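Local coordinates for hypothetical protein Atu0741 (Agrobacterium tumefaciens str. C58, PDB 1ZHV), which is of unknown function but belongs to the ACT clan, whose members often bind small regulatory ligands such as amino acids, at residues 62-67 and 101-106; 2-7 and 79-84; 22-27 and 36-41. All blocks are in the same frame, centred on the assembly; numbering follows the deposited sequence.

Overall arrangement
Starting at the N terminus, residues 2-7 enter strand 5-8, whose partner in contact 2, helix segment 79-84, comes more than seventy residues later. Contact 3 is nested inside that long loop: it closes the short connection from 22-27 to 36-41 in the N-terminal ACT-like region, about 29 Å from contact 2 (centre to centre). Contact 1 opens after contact 3 has closed, on strand 57-67, and ends on strand 102-107; because 79-84 falls between these strands, it crosses contact 2. The two touch through F67. Contact 1 pairs two strands near the centre of the chain, contact 2 packs helix 78-87 against the sheet, and contact 3 ties down a surface loop.

Contact 1. Residues 62-67 and 101-106; sequences WSCFKF and GDHLLV
C64 and H103 share one face of an antiparallel strand pair in the ACT domain's sheet, where the H103 ring is the bump its neighbours fit around. With SG anti to the backbone N (chi1 -171°), C64 brings its sulfur to the ring's edge and takes a weak hydrogen bond from H103 ND1 at 3.6 Å. Histidine thus offers C64 an N-H and K66 a flat face: K66 CB lies over it, 3.4 Å from H103 CE1, and lysine's aliphatic part covers the ring while its amine leads away. Beside them L105 CG packs against C64 CB at 3.8 Å.

F65, L104 and V106 line the other face, where apolar bulk suits a buried layer; S63, small and polar, touches L111 there, its OG hydrogen-bonded to S108 OG. D102 CB fills a face of F67 in a CH-pi contact, 3.9 Å from the ring centroid, and the edge atom F67 CE1 meets L104 CB at 3.8 Å. Paired backbone bonds join S63 with V106 and F65 with L104, and F67 N donates to D102 O. Beyond, a water donates to F67 O at 2.7 Å and accepts from D102 N at 3.1 Å.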
ATOM      1  N   TRP A  62      -3.054   0.069  -8.242  1.00 10.87           N
ATOM      2  CA  TRP A  62      -2.329   0.606  -7.095  1.00 11.32           C
ATOM      3  C   TRP A  62      -0.900   0.088  -6.989  1.00 11.70           C
ATOM      4  O   TRP A  62      -0.578  -1.005  -7.459  1.00 11.98           O
ATOM      5  CB  TRP A  62      -3.066   0.286  -5.789  1.00  8.21           C
ATOM      6  CG  TRP A  62      -4.420   0.898  -5.686  1.00  9.26           C
ATOM      7  CD1 TRP A  62      -5.549   0.518  -6.354  1.00  8.48           C
ATOM      8  CD2 TRP A  62      -4.793   2.004  -4.863  1.00  9.56           C
ATOM      9  NE1 TRP A  62      -6.604   1.320  -5.997  1.00  9.77           N
ATOM     10  CE2 TRP A  62      -6.169   2.244  -5.083  1.00 10.37           C
ATOM     11  CE3 TRP A  62      -4.098   2.822  -3.961  1.00 11.14           C
ATOM     12  CZ2 TRP A  62      -6.865   3.266  -4.432  1.00  9.33           C
ATOM     13  CZ3 TRP A  62      -4.789   3.838  -3.312  1.00  8.36           C
ATOM     14  CH2 TRP A  62      -6.161   4.051  -3.551  1.00 10.55           C
ATOM     15  N   SER A  63      -0.051   0.894  -6.358  1.00 11.61           N
ATOM     16  CA  SER A  63       1.355   0.562  -6.133  1.00  9.96           C
ATOM     17  C   SER A  63       1.554   0.552  -4.622  1.00 10.12           C
ATOM     18  O   SER A  63       0.951   1.359  -3.909  1.00  9.52           O
ATOM     19  CB  SER A  63       2.270   1.609  -6.774  1.00 12.04           C
ATOM     20  OG  SER A  63       2.128   1.608  -8.187  1.00 11.14           O
ATOM     21  N   CYS A  64       2.407  -0.349  -4.144  1.00 10.06           N
ATOM     22  CA  CYS A  64       2.646  -0.500  -2.714  1.00 11.01           C
ATOM     23  C   CYS A  64       4.068  -0.188  -2.262  1.00 11.08           C
ATOM     24  O   CYS A  64       5.039  -0.508  -2.952  1.00 10.96           O
ATOM     25  CB  CYS A  64       2.278  -1.929  -2.306  1.00 11.23           C
ATOM     26  SG  CYS A  64       2.266  -2.250  -0.537  1.00 11.32           S
ATOM     27  N   PHE A  65       4.169   0.438  -1.091  1.00 10.51           N
ATOM     28  CA  PHE A  65       5.450   0.793  -0.473  1.00 10.91           C
ATOM     29  C   PHE A  65       5.487   0.240   0.940  1.00 10.56           C
ATOM     30  O   PHE A  65       4.480   0.251   1.644  1.00 10.10           O
ATOM     31  CB  PHE A  65       5.632   2.309  -0.345  1.00 10.70           C
ATOM     32  CG  PHE A  65       5.900   3.011  -1.633  1.00 12.43           C
ATOM     33  CD1 PHE A  65       4.852   3.430  -2.440  1.00 13.38           C
ATOM     34  CD2 PHE A  65       7.208   3.280  -2.028  1.00 13.08           C
ATOM     35  CE1 PHE A  65       5.100   4.119  -3.626  1.00 14.21           C
ATOM     36  CE2 PHE A  65       7.467   3.967  -3.211  1.00 12.91           C
ATOM     37  CZ  PHE A  65       6.414   4.388  -4.010  1.00 15.08           C
ATOM     38  N   LYS A  66       6.658  -0.222   1.358  1.00  9.71           N
ATOM     39  CA  LYS A  66       6.826  -0.726   2.710  1.00  9.38           C
ATOM     40  C   LYS A  66       7.612   0.307   3.508  1.00 10.12           C
ATOM     41  O   LYS A  66       8.596   0.856   3.006  1.00  9.61           O
ATOM     42  CB  LYS A  66       7.612  -2.037   2.695  1.00 10.08           C
ATOM     43  CG  LYS A  66       7.882  -2.604   4.085  1.00 12.15           C
ATOM     44  CD  LYS A  66       8.757  -3.841   3.995  1.00 15.93           C
ATOM     45  CE  LYS A  66      10.206  -3.463   3.778  1.00 20.77           C
ATOM     46  NZ  LYS A  66      10.767  -2.800   4.989  1.00 25.28           N
ATOM     47  N   PHE A  67       7.164   0.603   4.728  1.00  9.01           N
ATOM     48  CA  PHE A  67       7.906   1.523   5.593  1.00 11.20           C
ATOM     49  C   PHE A  67       9.043   0.626   6.097  1.00 13.68           C
ATOM     50  O   PHE A  67       8.787  -0.425   6.693  1.00 13.36           O
ATOM     51  CB  PHE A  67       7.058   1.986   6.785  1.00  9.42           C
ATOM     52  CG  PHE A  67       6.070   3.081   6.463  1.00 11.27           C
ATOM     53  CD1 PHE A  67       5.200   2.976   5.384  1.00 12.35           C
ATOM     54  CD2 PHE A  67       5.969   4.196   7.291  1.00 10.08           C
ATOM     55  CE1 PHE A  67       4.245   3.963   5.142  1.00 12.30           C
ATOM     56  CE2 PHE A  67       5.021   5.184   7.057  1.00 12.51           C
ATOM     57  CZ  PHE A  67       4.153   5.069   5.980  1.00 11.69           C
ATOM     58  N   GLY A 101       5.172  -2.708  11.289  1.00  9.32           N
ATOM     59  CA  GLY A 101       5.182  -1.312  10.894  1.00 10.22           C
ATOM     60  C   GLY A 101       3.998  -0.913  10.044  1.00  7.75           C
ATOM     61  O   GLY A 101       2.856  -1.002  10.487  1.00 10.44           O
ATOM     62  N   ASP A 102       4.266  -0.474   8.817  1.00  8.69           N
ATOM     63  CA  ASP A 102       3.195  -0.044   7.928  1.00  9.06           C
ATOM     64  C   ASP A 102       3.549  -0.200   6.464  1.00  8.56           C
ATOM     65  O   ASP A 102       4.720  -0.224   6.085  1.00  8.00           O
ATOM     66  CB  ASP A 102       2.878   1.447   8.123  1.00  9.41           C
ATOM     67  CG  ASP A 102       2.751   1.847   9.573  1.00  9.82           C
ATOM     68  OD1 ASP A 102       1.615   1.858  10.089  1.00 12.58           O
ATOM     69  OD2 ASP A 102       3.789   2.155  10.194  1.00 11.61           O
ATOM     70  N   HIS A 103       2.503  -0.295   5.653  1.00  8.02           N
ATOM     71  CA  HIS A 103       2.628  -0.338   4.206  1.00  8.59           C
ATOM     72  C   HIS A 103       1.693   0.755   3.709  1.00  7.86           C
ATOM     73  O   HIS A 103       0.693   1.070   4.354  1.00  6.53           O
ATOM     74  CB  HIS A 103       2.212  -1.693   3.632  1.00  8.97           C
ATOM     75  CG  HIS A 103       3.308  -2.713   3.650  1.00  8.36           C
ATOM     76  ND1 HIS A 103       3.967  -3.128   2.512  1.00 12.28           N
ATOM     77  CD2 HIS A 103       3.848  -3.413   4.673  1.00  7.35           C
ATOM     78  CE1 HIS A 103       4.863  -4.047   2.836  1.00 10.03           C
ATOM     79  NE2 HIS A 103       4.810  -4.237   4.141  1.00 11.96           N
ATOM     80  N   LEU A 104       2.035   1.351   2.576  1.00  6.74           N
ATOM     81  CA  LEU A 104       1.240   2.423   1.994  1.00  8.34           C
ATOM     82  C   LEU A 104       1.000   2.139   0.526  1.00  8.65           C
ATOM     83  O   LEU A 104       1.921   1.752  -0.184  1.00  7.25           O
ATOM     84  CB  LEU A 104       1.995   3.760   2.103  1.00  9.79           C
ATOM     85  CG  LEU A 104       1.508   4.877   1.167  1.00 11.68           C
ATOM     86  CD1 LEU A 104       0.211   5.437   1.705  1.00 11.62           C
ATOM     87  CD2 LEU A 104       2.548   5.978   1.047  1.00 10.51           C
ATOM     88  N   LEU A 105      -0.235   2.309   0.074  1.00  7.35           N
ATOM     89  CA  LEU A 105      -0.514   2.143  -1.338  1.00  7.11           C
ATOM     90  C   LEU A 105      -1.078   3.455  -1.868  1.00  7.97           C
ATOM     91  O   LEU A 105      -1.795   4.171  -1.168  1.00  7.61           O
ATOM     92  CB  LEU A 105      -1.515   1.005  -1.589  1.00  9.31           C
ATOM     93  CG  LEU A 105      -1.027  -0.411  -1.269  1.00  6.85           C
ATOM     94  CD1 LEU A 105      -1.506  -0.803   0.119  1.00  8.79           C
ATOM     95  CD2 LEU A 105      -1.543  -1.404  -2.308  1.00 10.28           C
ATOM     96  N   VAL A 106      -0.701   3.782  -3.095  1.00  8.15           N
ATOM     97  CA  VAL A 106      -1.193   4.970  -3.769  1.00  9.63           C
ATOM     98  C   VAL A 106      -1.513   4.482  -5.170  1.00  9.29           C
ATOM     99  O   VAL A 106      -1.017   3.434  -5.588  1.00  9.69           O
ATOM    100  CB  VAL A 106      -0.130   6.103  -3.856  1.00  9.81           C
ATOM    101  CG1 VAL A 106       0.215   6.601  -2.453  1.00 10.85           C
ATOM    102  CG2 VAL A 106       1.111   5.613  -4.579  1.00 11.25           C
TER
HETATM  103  O   HOH W   1       6.906  -1.889   7.985  1.00 17.23           O

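Contact 2. Residues 2-7 and 79-84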
ATOM      1  N   PRO A   2      10.078  13.206  11.180  1.00 26.83           N
ATOM      2  CA  PRO A   2      10.809  11.951  10.992  1.00 24.55           C
ATOM      3  C   PRO A   2      11.108  11.707   9.514  1.00 23.02           C
ATOM      4  O   PRO A   2      10.274  11.989   8.654  1.00 23.13           O
ATOM      5  CB  PRO A   2       9.850  10.901  11.557  1.00 26.29           C
ATOM      6  CG  PRO A   2       9.034  11.673  12.554  1.00 25.97           C
ATOM      7  CD  PRO A   2       8.777  12.963  11.825  1.00 26.19           C
ATOM      8  N   ARG A   3      12.304  11.205   9.222  1.00 21.20           N
ATOM      9  CA  ARG A   3      12.681  10.891   7.847  1.00 19.95           C
ATOM     10  C   ARG A   3      12.484   9.390   7.721  1.00 17.46           C
ATOM     11  O   ARG A   3      13.182   8.608   8.368  1.00 18.32           O
ATOM     12  CB  ARG A   3      14.146  11.240   7.583  1.00 20.90           C
ATOM     13  CG  ARG A   3      14.458  12.726   7.608  1.00 21.72           C
ATOM     14  CD  ARG A   3      15.952  12.959   7.436  1.00 23.53           C
ATOM     15  NE  ARG A   3      16.307  14.376   7.473  1.00 25.18           N
ATOM     16  CZ  ARG A   3      15.967  15.262   6.541  1.00 26.73           C
ATOM     17  NH1 ARG A   3      15.255  14.884   5.488  1.00 25.73           N
ATOM     18  NH2 ARG A   3      16.348  16.526   6.663  1.00 27.77           N
ATOM     19  N   ILE A   4      11.530   8.992   6.891  1.00 16.08           N
ATOM     20  CA  ILE A   4      11.227   7.582   6.714  1.00 15.52           C
ATOM     21  C   ILE A   4      11.788   7.016   5.421  1.00 14.84           C
ATOM     22  O   ILE A   4      11.860   7.705   4.404  1.00 14.91           O
ATOM     23  CB  ILE A   4       9.697   7.356   6.730  1.00 16.15           C
ATOM     24  CG1 ILE A   4       9.114   7.872   8.047  1.00 18.88           C
ATOM     25  CG2 ILE A   4       9.372   5.876   6.551  1.00 17.05           C
ATOM     26  CD1 ILE A   4       9.703   7.209   9.283  1.00 23.80           C
ATOM     27  N   LYS A   5      12.194   5.754   5.478  1.00 15.07           N
ATOM     28  CA  LYS A   5      12.719   5.058   4.315  1.00 15.65           C
ATOM     29  C   LYS A   5      11.565   4.230   3.758  1.00 14.47           C
ATOM     30  O   LYS A   5      10.973   3.423   4.477  1.00 15.68           O
ATOM     31  CB  LYS A   5      13.873   4.144   4.733  1.00 17.78           C
ATOM     32  CG  LYS A   5      15.075   4.890   5.301  1.00 21.26           C
ATOM     33  CD  LYS A   5      15.859   4.023   6.279  1.00 25.97           C
ATOM     34  CE  LYS A   5      15.049   3.777   7.549  1.00 28.57           C
ATOM     35  NZ  LYS A   5      15.762   2.929   8.545  1.00 30.72           N
ATOM     36  N   LEU A   6      11.222   4.454   2.494  1.00 12.32           N
ATOM     37  CA  LEU A   6      10.135   3.709   1.868  1.00 14.36           C
ATOM     38  C   LEU A   6      10.654   2.856   0.724  1.00 12.84           C
ATOM     39  O   LEU A   6      11.368   3.339  -0.155  1.00 16.68           O
ATOM     40  CB  LEU A   6       9.046   4.652   1.349  1.00 16.51           C
ATOM     41  CG  LEU A   6       8.305   5.478   2.404  1.00 18.28           C
ATOM     42  CD1 LEU A   6       9.068   6.769   2.667  1.00 24.44           C
ATOM     43  CD2 LEU A   6       6.897   5.789   1.909  1.00 21.09           C
ATOM     44  N   LYS A   7      10.277   1.585   0.732  1.00  9.34           N
ATOM     45  CA  LYS A   7      10.717   0.649  -0.291  1.00  8.01           C
ATOM     46  C   LYS A   7       9.548   0.249  -1.177  1.00  9.07           C
ATOM     47  O   LYS A   7       8.552  -0.294  -0.703  1.00  7.55           O
ATOM     48  CB  LYS A   7      11.310  -0.589   0.381  1.00 10.98           C
ATOM     49  CG  LYS A   7      11.802  -1.657  -0.567  1.00 14.23           C
ATOM     50  CD  LYS A   7      12.304  -2.868   0.200  1.00 18.22           C
ATOM     51  CE  LYS A   7      12.848  -3.925  -0.747  1.00 21.96           C
ATOM     52  NZ  LYS A   7      13.333  -5.128  -0.014  1.00 23.57           N
ATOM     53  N   VAL A  79       3.564   7.532  10.444  1.00  8.24           N
ATOM     54  CA  VAL A  79       2.589   7.501   9.361  1.00  8.54           C
ATOM     55  C   VAL A  79       2.224   8.927   8.959  1.00  8.22           C
ATOM     56  O   VAL A  79       2.168   9.253   7.775  1.00  6.49           O
ATOM     57  CB  VAL A  79       1.318   6.723   9.780  1.00  9.04           C
ATOM     58  CG1 VAL A  79       0.231   6.871   8.722  1.00  8.60           C
ATOM     59  CG2 VAL A  79       1.653   5.248   9.953  1.00  9.87           C
ATOM     60  N   LEU A  80       1.984   9.782   9.948  1.00  8.65           N
ATOM     61  CA  LEU A  80       1.637  11.169   9.675  1.00  9.32           C
ATOM     62  C   LEU A  80       2.675  11.855   8.786  1.00  7.79           C
ATOM     63  O   LEU A  80       2.323  12.530   7.818  1.00  7.88           O
ATOM     64  CB  LEU A  80       1.500  11.947  10.991  1.00 10.92           C
ATOM     65  CG  LEU A  80       1.278  13.460  10.882  1.00 11.56           C
ATOM     66  CD1 LEU A  80      -0.076  13.751  10.260  1.00 12.48           C
ATOM     67  CD2 LEU A  80       1.365  14.081  12.272  1.00 12.69           C
ATOM     68  N   SER A  81       3.950  11.665   9.113  1.00  9.17           N
ATOM     69  CA  SER A  81       5.034  12.298   8.366  1.00  9.31           C
ATOM     70  C   SER A  81       5.028  11.915   6.893  1.00  9.20           C
ATOM     71  O   SER A  81       5.459  12.692   6.038  1.00 10.79           O
ATOM     72  CB  SER A  81       6.396  11.933   8.979  1.00 10.98           C
ATOM     73  OG  SER A  81       6.797  10.618   8.628  1.00 12.54           O
ATOM     74  N   VAL A  82       4.525  10.723   6.597  1.00  8.77           N
ATOM     75  CA  VAL A  82       4.482  10.248   5.225  1.00  8.47           C
ATOM     76  C   VAL A  82       3.204  10.650   4.489  1.00  8.23           C
ATOM     77  O   VAL A  82       3.263  11.147   3.369  1.00 10.12           O
ATOM     78  CB  VAL A  82       4.658   8.705   5.174  1.00  6.27           C
ATOM     79  CG1 VAL A  82       4.388   8.184   3.772  1.00  9.42           C
ATOM     80  CG2 VAL A  82       6.076   8.345   5.582  1.00  9.96           C
ATOM     81  N   ILE A  83       2.049  10.468   5.118  1.00  7.29           N
ATOM     82  CA  ILE A  83       0.809  10.812   4.433  1.00  9.59           C
ATOM     83  C   ILE A  83       0.477  12.299   4.370  1.00  8.14           C
ATOM     84  O   ILE A  83      -0.261  12.727   3.483  1.00 10.83           O
ATOM     85  CB  ILE A  83      -0.402  10.046   5.019  1.00  9.77           C
ATOM     86  CG1 ILE A  83      -0.694  10.508   6.444  1.00 10.04           C
ATOM     87  CG2 ILE A  83      -0.129   8.543   4.973  1.00 10.94           C
ATOM     88  CD1 ILE A  83      -2.052  10.052   6.955  1.00 13.02           C
ATOM     89  N   SER A  84       1.025  13.100   5.279  1.00  9.39           N
ATOM     90  CA  SER A  84       0.726  14.533   5.260  1.00 10.32           C
ATOM     91  C   SER A  84       1.065  15.189   3.917  1.00 10.28           C
ATOM     92  O   SER A  84       0.228  15.876   3.326  1.00  9.49           O
ATOM     93  CB  SER A  84       1.469  15.255   6.386  1.00 14.52           C
ATOM     94  OG  SER A  84       1.114  16.631   6.411  1.00 21.32           O
TER
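P2 and S81 bring the two backbones nearest, their CA atoms 6.4 Å apart, and the I4 and V82 CA atoms follow at 7.4 Å. Residues 2-7 run extended, settling into a strand from K5 onward, whereas 79-84 are helical, so an extended chain presents alternate residues, P2, I4 and L6, to one side of a helix. The helix answers with successive residues S81 and V82.

V82 is the bump between two aliphatic neighbours. Its CG2 lies against I4 CB at 3.9 Å, the two side chains crossing at about a right angle, and its CG1 meets L6 CD2 tip to tip. A beta-branched valine suits this place because each methyl serves a different partner. S81 is small enough to sit close under the chain: its CB is 3.9 Å from P2 CD, and its OG is 3.6 Å from I4 CG1. The hydroxyl is turned between the backbone N and the carbonyl carbon (chi1 77°) and is hydrogen-bonded to I78 O, one turn back. P2 O, by contrast, is buried here with no partner in the model.

H123 bridges the segments, hydrogen-bonded to both I4 N and S81 O. Strand 5-8 lies between strands 57-67 and 124-126, and F67 of the former packs on both I4 and V82, filling in beneath helix 78-87.

Contact 3. Residues 22-27 and 36-41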
ATOM      1  N   GLU A  22     -18.737 -13.714   3.325  1.00 13.33           N
ATOM      2  CA  GLU A  22     -18.099 -14.654   2.418  1.00 13.07           C
ATOM      3  C   GLU A  22     -16.804 -15.222   2.993  1.00 12.58           C
ATOM      4  O   GLU A  22     -16.086 -14.538   3.718  1.00 13.55           O
ATOM      5  CB  GLU A  22     -17.810 -13.948   1.094  1.00 17.81           C
ATOM      6  CG  GLU A  22     -17.425 -14.865  -0.037  1.00 21.95           C
ATOM      7  CD  GLU A  22     -17.271 -14.117  -1.347  1.00 19.14           C
ATOM      8  OE1 GLU A  22     -17.708 -12.943  -1.425  1.00 20.37           O
ATOM      9  OE2 GLU A  22     -16.726 -14.711  -2.296  1.00 22.99           O
ATOM     10  N   ALA A  23     -16.506 -16.475   2.670  1.00 12.21           N
ATOM     11  CA  ALA A  23     -15.274 -17.088   3.153  1.00 11.20           C
ATOM     12  C   ALA A  23     -14.113 -16.427   2.420  1.00 11.84           C
ATOM     13  O   ALA A  23     -14.297 -15.849   1.346  1.00 12.38           O
ATOM     14  CB  ALA A  23     -15.283 -18.587   2.875  1.00 13.75           C
ATOM     15  N   ILE A  24     -12.923 -16.488   3.005  1.00 11.79           N
ATOM     16  CA  ILE A  24     -11.758 -15.909   2.352  1.00 11.44           C
ATOM     17  C   ILE A  24     -11.535 -16.732   1.087  1.00 12.04           C
ATOM     18  O   ILE A  24     -11.403 -17.955   1.153  1.00 12.64           O
ATOM     19  CB  ILE A  24     -10.508 -15.998   3.255  1.00 10.72           C
ATOM     20  CG1 ILE A  24     -10.736 -15.192   4.536  1.00 12.75           C
ATOM     21  CG2 ILE A  24      -9.282 -15.483   2.498  1.00  9.58           C
ATOM     22  CD1 ILE A  24      -9.574 -15.243   5.527  1.00 12.61           C
ATOM     23  N   PRO A  25     -11.503 -16.074  -0.084  1.00 13.14           N
ATOM     24  CA  PRO A  25     -11.299 -16.786  -1.346  1.00 12.70           C
ATOM     25  C   PRO A  25      -9.909 -17.397  -1.464  1.00 12.39           C
ATOM     26  O   PRO A  25      -8.950 -16.917  -0.854  1.00 13.07           O
ATOM     27  CB  PRO A  25     -11.554 -15.704  -2.393  1.00 13.55           C
ATOM     28  CG  PRO A  25     -11.043 -14.472  -1.708  1.00 15.49           C
ATOM     29  CD  PRO A  25     -11.629 -14.623  -0.317  1.00 12.39           C
ATOM     30  N   ALA A  26      -9.815 -18.461  -2.258  1.00 13.26           N
ATOM     31  CA  ALA A  26      -8.557 -19.163  -2.463  1.00 14.63           C
ATOM     32  C   ALA A  26      -7.521 -18.302  -3.171  1.00 14.17           C
ATOM     33  O   ALA A  26      -6.324 -18.548  -3.053  1.00 14.82           O
ATOM     34  CB  ALA A  26      -8.801 -20.437  -3.262  1.00 16.79           C
ATOM     35  N   TRP A  27      -7.980 -17.296  -3.907  1.00 12.38           N
ATOM     36  CA  TRP A  27      -7.068 -16.426  -4.640  1.00 12.42           C
ATOM     37  C   TRP A  27      -6.494 -15.277  -3.821  1.00 12.12           C
ATOM     38  O   TRP A  27      -5.600 -14.575  -4.286  1.00 13.16           O
ATOM     39  CB  TRP A  27      -7.765 -15.845  -5.878  1.00 11.25           C
ATOM     40  CG  TRP A  27      -9.053 -15.122  -5.597  1.00 11.40           C
ATOM     41  CD1 TRP A  27     -10.316 -15.608  -5.763  1.00 10.89           C
ATOM     42  CD2 TRP A  27      -9.201 -13.780  -5.113  1.00 11.06           C
ATOM     43  NE1 TRP A  27     -11.245 -14.655  -5.418  1.00 11.48           N
ATOM     44  CE2 TRP A  27     -10.588 -13.523  -5.015  1.00 11.13           C
ATOM     45  CE3 TRP A  27      -8.296 -12.769  -4.753  1.00 10.80           C
ATOM     46  CZ2 TRP A  27     -11.096 -12.294  -4.572  1.00 11.60           C
ATOM     47  CZ3 TRP A  27      -8.800 -11.551  -4.310  1.00 12.06           C
ATOM     48  CH2 TRP A  27     -10.189 -11.324  -4.225  1.00 12.08           C
ATOM     49  N   ILE A  36      -6.158  -8.891   4.098  1.00  6.83           N
ATOM     50  CA  ILE A  36      -7.538  -9.367   4.137  1.00  6.44           C
ATOM     51  C   ILE A  36      -8.193  -8.805   5.396  1.00  6.22           C
ATOM     52  O   ILE A  36      -7.833  -9.189   6.517  1.00  6.01           O
ATOM     53  CB  ILE A  36      -7.564 -10.904   4.195  1.00  7.64           C
ATOM     54  CG1 ILE A  36      -6.824 -11.481   2.983  1.00  8.18           C
ATOM     55  CG2 ILE A  36      -9.008 -11.403   4.260  1.00  8.75           C
ATOM     56  CD1 ILE A  36      -6.336 -12.913   3.181  1.00  7.66           C
ATOM     57  N   THR A  37      -9.151  -7.900   5.225  1.00  5.92           N
ATOM     58  CA  THR A  37      -9.810  -7.282   6.365  1.00  5.47           C
ATOM     59  C   THR A  37     -11.321  -7.476   6.351  1.00  6.33           C
ATOM     60  O   THR A  37     -11.999  -7.124   5.382  1.00  7.84           O
ATOM     61  CB  THR A  37      -9.461  -5.773   6.416  1.00  5.85           C
ATOM     62  OG1 THR A  37      -8.043  -5.638   6.567  1.00  7.93           O
ATOM     63  CG2 THR A  37     -10.148  -5.081   7.590  1.00  7.50           C
ATOM     64  N   ARG A  38     -11.844  -8.058   7.426  1.00  6.54           N
ATOM     65  CA  ARG A  38     -13.277  -8.276   7.531  1.00  7.84           C
ATOM     66  C   ARG A  38     -13.850  -7.347   8.595  1.00 11.13           C
ATOM     67  O   ARG A  38     -13.319  -7.246   9.705  1.00 10.54           O
ATOM     68  CB  ARG A  38     -13.583  -9.736   7.882  1.00  7.49           C
ATOM     69  CG  ARG A  38     -15.060 -10.102   7.715  1.00  7.68           C
ATOM     70  CD  ARG A  38     -15.375 -11.482   8.262  1.00  8.43           C
ATOM     71  NE  ARG A  38     -14.670 -12.556   7.564  1.00  8.65           N
ATOM     72  CZ  ARG A  38     -14.990 -13.015   6.359  1.00  8.85           C
ATOM     73  NH1 ARG A  38     -16.015 -12.496   5.691  1.00  9.99           N
ATOM     74  NH2 ARG A  38     -14.288 -14.006   5.822  1.00 10.09           N
ATOM     75  N   THR A  39     -14.926  -6.652   8.234  1.00 12.70           N
ATOM     76  CA  THR A  39     -15.595  -5.731   9.140  1.00 14.46           C
ATOM     77  C   THR A  39     -17.064  -6.122   9.186  1.00 17.55           C
ATOM     78  O   THR A  39     -17.464  -7.113   8.576  1.00 16.90           O
ATOM     79  CB  THR A  39     -15.469  -4.261   8.663  1.00 14.36           C
ATOM     80  OG1 THR A  39     -16.310  -4.046   7.526  1.00 15.67           O
ATOM     81  CG2 THR A  39     -14.027  -3.948   8.279  1.00 14.31           C
ATOM     82  N   ASP A  40     -17.868  -5.342   9.893  1.00 21.55           N
ATOM     83  CA  ASP A  40     -19.285  -5.649  10.011  1.00 24.37           C
ATOM     84  C   ASP A  40     -20.044  -5.365   8.717  1.00 24.55           C
ATOM     85  O   ASP A  40     -21.226  -5.694   8.602  1.00 26.49           O
ATOM     86  CB  ASP A  40     -19.892  -4.851  11.169  1.00 27.89           C
ATOM     87  CG  ASP A  40     -19.958  -3.362  10.885  1.00 32.15           C
ATOM     88  OD1 ASP A  40     -19.098  -2.855  10.132  1.00 35.66           O
ATOM     89  OD2 ASP A  40     -20.866  -2.697  11.430  1.00 35.21           O
ATOM     90  N   ASP A  41     -19.362  -4.777   7.740  1.00 23.09           N
ATOM     91  CA  ASP A  41     -20.000  -4.442   6.472  1.00 22.29           C
ATOM     92  C   ASP A  41     -19.298  -4.931   5.213  1.00 19.64           C
ATOM     93  O   ASP A  41     -19.884  -4.883   4.135  1.00 17.60           O
ATOM     94  CB  ASP A  41     -20.167  -2.924   6.343  1.00 27.07           C
ATOM     95  CG  ASP A  41     -21.133  -2.347   7.359  1.00 30.04           C
ATOM     96  OD1 ASP A  41     -21.874  -3.126   7.996  1.00 32.89           O
ATOM     97  OD2 ASP A  41     -21.156  -1.107   7.511  1.00 32.53           O
TER
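R38 puts two nitrogens on one oxygen: NH1 and NH2 each donate to the backbone carbonyl of E22. Both lengths, R38 NH1 to E22 O and R38 NH2 to E22 O, are 2.8 Å, and both bonds are bent, with N-H...O angles of about 140°, as must happen when a single acceptor sits between the two end nitrogens. The oxygen lies close to the guanidinium plane, at its edge, so the flat group is held end-on. NH1 has a second partner in A20 O, and the arginine thus gathers two carbonyls of the loop after strand 13-18. The length of arginine suits this: the side chain runs extended from the strand, then bends at chi3 (-63°) to turn its head onto the loop.

The setting is the N-terminal ACT-like region, where strand 35-38 pairs antiparallel with 43-48, and 43-48 in turn with 13-18. In the usual beta-alpha-beta beginning of an ACT domain a helix would join the first two strands; here 22-27 has no regular structure and is held to strand 35-38 by R38 and the isoleucine pair. The contact lies on the protein surface, with I24 and R38 both exposed.

Next to the polar grip, I24 and I36 cover each other. Both are beta-branched aliphatics, crossing obliquely: I24 CG2 meets I36 CD1 at 4.0 Å, and I24 CD1 approaches I36 CG2 at 4.1 Å. I24 CG1 also lies 4.0 Å from R38 NH2, an apolar flank to the guanidinium. Further along the loop, W27 touches strand 43-48.

After the strand ends at R38, T39 OG1 accepts from D41 N at 3.1 Å, an ST turn.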